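Local coordinates for protein FACT complex subunit (PDB 4KHB) that probably serves, as a subunit of the FACT histone chaperone, to reorganise nucleosomes when DNA is transcribed, replicated or repaired, at residues M25-D30 against D104-I109; I36-M41 against L66-L71. All coordinates share one frame; numbering follows the deposited sequence.

Overall arrangement
Both contacts belong to the PH-like domain through which this FACT subunit pairs with its partner POB3N. Their centres lie about 10 Å apart, and in sequence both segments of contact 2 fall between the two segments of contact 1. Strands 28-30 and 35-40 are antiparallel neighbours in one sheet, joined by a probable hydrogen bond between V28 and V37. From that sheet, contact 1 reaches across to the C-terminal helix 103-121, whereas contact 2 reaches the other sheet through strand 63-70. L66 also packs against I109 of the helix, so the two contacts run together as one hydrophobic core, and residues of both meet POB3N.

Contact 1 (M25-D30 against D104-I109); sequences MGIVID and DRYAEI
The ring of Y106 is met obliquely by the end of I27, whose CD1 comes to 4.2 Å from CE1 of Y106. F98 and S100 of strand 91-100 and L66 of strand 63-70 also touch the tyrosine. A tyrosine suits this place because its ring can join the apolar core while its OH reaches the subunit boundary. There D176 of the POB3N chain accepts hydrogen bonds from that hydroxyl and from the backbone N-H of I27, and it forms an intermolecular salt bridge with R105, whose guanidinium has a second acidic partner in D102 of its own chain.

As is usual in PH-like folds, a C-terminal helix caps one end of the β-sandwich formed by the two sheets; here helix 103-121 is joined to strand 28-30 and the residues leading into it. No hydrogen bond links the two segments; apolar side chains make the contact, three isoleucines and the tyrosine ring. I27 uses both its branches: with CG1 anti to the carbonyl carbon (chi1 -64°) and the chain then extended, CD1 reaches the tyrosine, while CG2 lies 3.9 Å from CD1 of I109. I109 is shared in its turn. Its long branch runs toward I27, and its short branch CG2 sits 4.0 Å from CD1 of I29, so the helix residue lies across two isoleucines that are both directed at it from alternate positions along the chain.

Contact 2 (I36-M41 against L66-L71); sequences IVLPIM and LRINFL
I36 and I68 meet end to end, CD1 of I36 lying 3.7 Å from CD1 of I68, in the core between the two antiparallel sheets of the PH-like fold. Strands 36-40 and 66-70 run at 115° to each other, and the axes of these short segments come no closer than 11.8 Å. That gap is too wide for backbone bonds between them, and long aliphatic side chains span it. I36 puts CG1 between its backbone N and carbonyl carbon (chi1 75°), a cramped choice that brings the tip of its longer branch to I68.

The knob of the contact is CD1 of I68. L38 faces it with a fork: its two methyls, CD1 and CD2, each stand 4.1 Å from that tip, so a slim isoleucine end is straddled by a forked leucine. The other branch of I68 is used within its own strand, where CG2 lies over one face of the F70 ring, 3.9 Å above the plane and shifted toward the rim. I52 of strand 52-60 touches I36, I68 and F70 alike, and F47 packs on I36 and L38 while its ring meets that of F70. The same CD1 of L38 also lies beside the edge of the phenylalanine, near the ring plane, 4.5 Å from CZ of F70.

Contact 1 (M25-D30 against D104-I109)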
loop_
_atom_site.group_PDB
_atom_site.type_symbol
_atom_site.label_atom_id
_atom_site.label_comp_id
_atom_site.label_asym_id
_atom_site.label_seq_id
_atom_site.Cartn_x
_atom_site.Cartn_y
_atom_site.Cartn_z
ATOM N N MET A 25 0.323 -0.727 -11.202
ATOM C CA MET A 25 -0.097 -1.418 -9.983
ATOM C C MET A 25 0.175 -2.917 -10.046
ATOM O O MET A 25 -0.603 -3.716 -9.526
ATOM C CB MET A 25 -1.574 -1.141 -9.663
ATOM C CG MET A 25 -1.778 -0.058 -8.615
ATOM S SD MET A 25 -3.490 0.479 -8.449
ATOM C CE MET A 25 -3.343 2.146 -9.091
ATOM N N GLY A 26 1.285 -3.295 -10.670
ATOM C CA GLY A 26 1.654 -4.695 -10.740
ATOM C C GLY A 26 2.958 -4.965 -10.020
ATOM O O GLY A 26 3.692 -4.038 -9.673
ATOM N N ILE A 27 3.240 -6.242 -9.787
ATOM C CA ILE A 27 4.497 -6.659 -9.181
ATOM C C ILE A 27 5.664 -6.351 -10.120
ATOM O O ILE A 27 5.632 -6.710 -11.299
ATOM C CB ILE A 27 4.478 -8.166 -8.842
ATOM C CG1 ILE A 27 3.410 -8.463 -7.783
ATOM C CG2 ILE A 27 5.837 -8.622 -8.348
ATOM C CD1 ILE A 27 3.263 -9.939 -7.448
ATOM N N VAL A 28 6.689 -5.682 -9.600
ATOM C CA VAL A 28 7.849 -5.316 -10.406
ATOM C C VAL A 28 9.136 -5.803 -9.754
ATOM O O VAL A 28 9.360 -5.572 -8.563
ATOM C CB VAL A 28 7.936 -3.782 -10.598
ATOM C CG1 VAL A 28 9.229 -3.401 -11.297
ATOM C CG2 VAL A 28 6.744 -3.270 -11.382
ATOM N N ILE A 29 9.976 -6.483 -10.533
ATOM C CA ILE A 29 11.280 -6.903 -10.038
ATOM C C ILE A 29 12.314 -5.916 -10.550
ATOM O O ILE A 29 12.400 -5.667 -11.753
ATOM C CB ILE A 29 11.657 -8.326 -10.511
ATOM C CG1 ILE A 29 10.497 -9.300 -10.277
ATOM C CG2 ILE A 29 12.945 -8.800 -9.830
ATOM C CD1 ILE A 29 10.221 -9.592 -8.815
ATOM N N ASP A 30 13.086 -5.342 -9.634
ATOM C CA ASP A 30 14.122 -4.400 -10.018
ATOM C C ASP A 30 15.443 -5.013 -9.605
ATOM O O ASP A 30 15.977 -4.708 -8.533
ATOM C CB ASP A 30 13.917 -3.041 -9.342
ATOM C CG ASP A 30 14.812 -1.958 -9.924
ATOM O OD1 ASP A 30 15.664 -2.275 -10.784
ATOM O OD2 ASP A 30 14.663 -0.785 -9.522
ATOM N N ASP A 104 2.118 -18.416 -15.787
ATOM C CA ASP A 104 3.485 -18.378 -16.293
ATOM C C ASP A 104 4.246 -17.157 -15.790
ATOM O O ASP A 104 5.452 -17.223 -15.556
ATOM C CB ASP A 104 3.506 -18.432 -17.824
ATOM C CG ASP A 104 3.202 -19.816 -18.365
ATOM O OD1 ASP A 104 2.726 -20.674 -17.593
ATOM O OD2 ASP A 104 3.444 -20.042 -19.569
ATOM N N ARG A 105 3.540 -16.042 -15.627
ATOM C CA ARG A 105 4.163 -14.836 -15.096
ATOM C C ARG A 105 4.626 -15.051 -13.659
ATOM O O ARG A 105 5.731 -14.656 -13.295
ATOM C CB ARG A 105 3.210 -13.639 -15.183
ATOM C CG ARG A 105 3.871 -12.298 -14.877
ATOM C CD ARG A 105 2.994 -11.126 -15.297
ATOM N NE ARG A 105 1.693 -11.154 -14.634
ATOM C CZ ARG A 105 1.424 -10.537 -13.488
ATOM N NH1 ARG A 105 2.366 -9.839 -12.870
ATOM N NH2 ARG A 105 0.211 -10.623 -12.958
ATOM N N TYR A 106 3.784 -15.689 -12.848
ATOM C CA TYR A 106 4.121 -15.941 -11.448
ATOM C C TYR A 106 5.246 -16.964 -11.316
ATOM O O TYR A 106 6.022 -16.926 -10.360
ATOM C CB TYR A 106 2.887 -16.381 -10.651
ATOM C CG TYR A 106 2.057 -15.232 -10.113
ATOM C CD1 TYR A 106 2.342 -13.919 -10.466
ATOM C CD2 TYR A 106 1.008 -15.459 -9.231
ATOM C CE1 TYR A 106 1.597 -12.867 -9.974
ATOM C CE2 TYR A 106 0.255 -14.410 -8.730
ATOM C CZ TYR A 106 0.557 -13.117 -9.106
ATOM O OH TYR A 106 -0.181 -12.063 -8.621
ATOM N N ALA A 107 5.329 -17.877 -12.278
ATOM C CA ALA A 107 6.403 -18.860 -12.291
ATOM C C ALA A 107 7.737 -18.166 -12.554
ATOM O O ALA A 107 8.754 -18.510 -11.951
ATOM C CB ALA A 107 6.135 -19.927 -13.340
ATOM N N GLU A 108 7.722 -17.183 -13.451
ATOM C CA GLU A 108 8.911 -16.389 -13.752
ATOM C C GLU A 108 9.344 -15.557 -12.549
ATOM O O GLU A 108 10.531 -15.495 -12.219
ATOM C CB GLU A 108 8.647 -15.472 -14.954
ATOM C CG GLU A 108 9.793 -14.511 -15.280
ATOM C CD GLU A 108 11.019 -15.197 -15.856
ATOM O OE1 GLU A 108 10.953 -16.409 -16.146
ATOM O OE2 GLU A 108 12.057 -14.519 -16.018
ATOM N N ILE A 109 8.373 -14.913 -11.909
ATOM C CA ILE A 109 8.625 -14.068 -10.747
ATOM C C ILE A 109 9.275 -14.850 -9.609
ATOM O O ILE A 109 10.255 -14.397 -9.012
ATOM C CB ILE A 109 7.324 -13.400 -10.243
ATOM C CG1 ILE A 109 6.725 -12.499 -11.327
ATOM C CG2 ILE A 109 7.592 -12.590 -8.989
ATOM C CD1 ILE A 109 5.552 -11.655 -10.856
#

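Contact 2 (I36-M41 against L66-L71)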
loop_
_atom_site.group_PDB
_atom_site.type_symbol
_atom_site.label_atom_id
_atom_site.label_comp_id
_atom_site.label_asym_id
_atom_site.label_seq_id
_atom_site.Cartn_x
_atom_site.Cartn_y
_atom_site.Cartn_z
ATOM N N ILE A 36 12.315 -5.868 -4.956
ATOM C CA ILE A 36 11.025 -6.138 -5.574
ATOM C C ILE A 36 10.041 -5.070 -5.102
ATOM O O ILE A 36 10.154 -4.562 -3.983
ATOM C CB ILE A 36 10.504 -7.563 -5.255
ATOM C CG1 ILE A 36 9.988 -7.654 -3.816
ATOM C CG2 ILE A 36 11.600 -8.592 -5.483
ATOM C CD1 ILE A 36 9.276 -8.963 -3.501
ATOM N N VAL A 37 9.088 -4.718 -5.959
ATOM C CA VAL A 37 8.110 -3.684 -5.635
ATOM C C VAL A 37 6.707 -4.268 -5.666
ATOM O O VAL A 37 6.230 -4.704 -6.713
ATOM C CB VAL A 37 8.190 -2.486 -6.605
ATOM C CG1 VAL A 37 7.199 -1.409 -6.193
ATOM C CG2 VAL A 37 9.601 -1.927 -6.654
ATOM N N LEU A 38 6.053 -4.280 -4.510
ATOM C CA LEU A 38 4.751 -4.915 -4.391
ATOM C C LEU A 38 3.636 -3.879 -4.304
ATOM O O LEU A 38 3.744 -2.897 -3.568
ATOM C CB LEU A 38 4.727 -5.848 -3.178
ATOM C CG LEU A 38 5.918 -6.809 -3.141
ATOM C CD1 LEU A 38 5.939 -7.654 -1.881
ATOM C CD2 LEU A 38 5.906 -7.694 -4.374
ATOM N N PRO A 39 2.556 -4.101 -5.064
ATOM C CA PRO A 39 1.420 -3.178 -5.101
ATOM C C PRO A 39 0.478 -3.404 -3.922
ATOM O O PRO A 39 -0.213 -4.422 -3.864
ATOM C CB PRO A 39 0.731 -3.536 -6.420
ATOM C CG PRO A 39 1.049 -4.988 -6.625
ATOM C CD PRO A 39 2.418 -5.204 -6.037
ATOM N N ILE A 40 0.466 -2.464 -2.984
ATOM C CA ILE A 40 -0.385 -2.585 -1.807
ATOM C C ILE A 40 -1.312 -1.382 -1.665
ATOM O O ILE A 40 -0.875 -0.282 -1.311
ATOM C CB ILE A 40 0.452 -2.755 -0.519
ATOM C CG1 ILE A 40 1.385 -3.963 -0.647
ATOM C CG2 ILE A 40 -0.448 -2.921 0.698
ATOM C CD1 ILE A 40 2.341 -4.145 0.521
ATOM N N MET A 41 -2.593 -1.612 -1.948
ATOM C CA MET A 41 -3.641 -0.602 -1.804
ATOM C C MET A 41 -3.357 0.675 -2.588
ATOM O O MET A 41 -3.589 1.785 -2.100
ATOM C CB MET A 41 -3.887 -0.291 -0.325
ATOM C CG MET A 41 -4.384 -1.498 0.460
ATOM S SD MET A 41 -6.034 -2.022 -0.049
ATOM C CE MET A 41 -6.021 -3.755 0.425
ATOM N N LEU A 66 1.224 -16.473 -5.577
ATOM C CA LEU A 66 2.610 -16.145 -5.270
ATOM C C LEU A 66 2.751 -15.804 -3.797
ATOM O O LEU A 66 2.229 -14.783 -3.340
ATOM C CB LEU A 66 3.081 -14.958 -6.113
ATOM C CG LEU A 66 4.597 -14.763 -6.150
ATOM C CD1 LEU A 66 5.282 -15.892 -6.902
ATOM C CD2 LEU A 66 4.953 -13.417 -6.748
ATOM N N ARG A 67 3.443 -16.654 -3.047
ATOM C CA ARG A 67 3.704 -16.351 -1.645
ATOM C C ARG A 67 5.159 -15.994 -1.393
ATOM O O ARG A 67 6.066 -16.783 -1.675
ATOM C CB ARG A 67 3.267 -17.493 -0.728
ATOM C CG ARG A 67 3.965 -17.472 0.625
ATOM C CD ARG A 67 3.002 -17.786 1.748
ATOM N NE ARG A 67 3.201 -19.129 2.282
ATOM C CZ ARG A 67 3.020 -19.459 3.557
ATOM N NH1 ARG A 67 2.654 -18.536 4.437
ATOM N NH2 ARG A 67 3.217 -20.708 3.955
ATOM N N ILE A 68 5.372 -14.789 -0.875
ATOM C CA ILE A 68 6.704 -14.337 -0.511
ATOM C C ILE A 68 6.874 -14.373 1.007
ATOM O O ILE A 68 6.139 -13.697 1.734
ATOM C CB ILE A 68 6.960 -12.911 -1.034
ATOM C CG1 ILE A 68 6.828 -12.875 -2.561
ATOM C CG2 ILE A 68 8.334 -12.424 -0.605
ATOM C CD1 ILE A 68 6.601 -11.490 -3.134
ATOM N N ASN A 69 7.832 -15.163 1.484
ATOM C CA ASN A 69 8.142 -15.216 2.912
ATOM C C ASN A 69 9.351 -14.358 3.253
ATOM O O ASN A 69 10.357 -14.373 2.540
ATOM C CB ASN A 69 8.348 -16.658 3.395
ATOM C CG ASN A 69 7.084 -17.492 3.301
ATOM O OD1 ASN A 69 6.150 -17.310 4.083
ATOM N ND2 ASN A 69 7.053 -18.418 2.353
ATOM N N PHE A 70 9.248 -13.608 4.343
ATOM C CA PHE A 70 10.305 -12.685 4.727
ATOM C C PHE A 70 11.136 -13.216 5.893
ATOM O O PHE A 70 10.691 -14.097 6.631
ATOM C CB PHE A 70 9.684 -11.340 5.096
ATOM C CG PHE A 70 8.999 -10.656 3.948
ATOM C CD1 PHE A 70 9.713 -9.827 3.103
ATOM C CD2 PHE A 70 7.644 -10.841 3.714
ATOM C CE1 PHE A 70 9.096 -9.189 2.044
ATOM C CE2 PHE A 70 7.017 -10.208 2.653
ATOM C CZ PHE A 70 7.744 -9.381 1.818
ATOM N N LEU A 71 12.337 -12.669 6.067
ATOM C CA LEU A 71 13.180 -13.038 7.199
ATOM C C LEU A 71 12.748 -12.302 8.462
ATOM O O LEU A 71 12.656 -11.071 8.480
ATOM C CB LEU A 71 14.653 -12.767 6.885
ATOM C CG LEU A 71 15.213 -13.606 5.735
ATOM C CD1 LEU A 71 16.524 -13.042 5.213
ATOM C CD2 LEU A 71 15.389 -15.044 6.183
#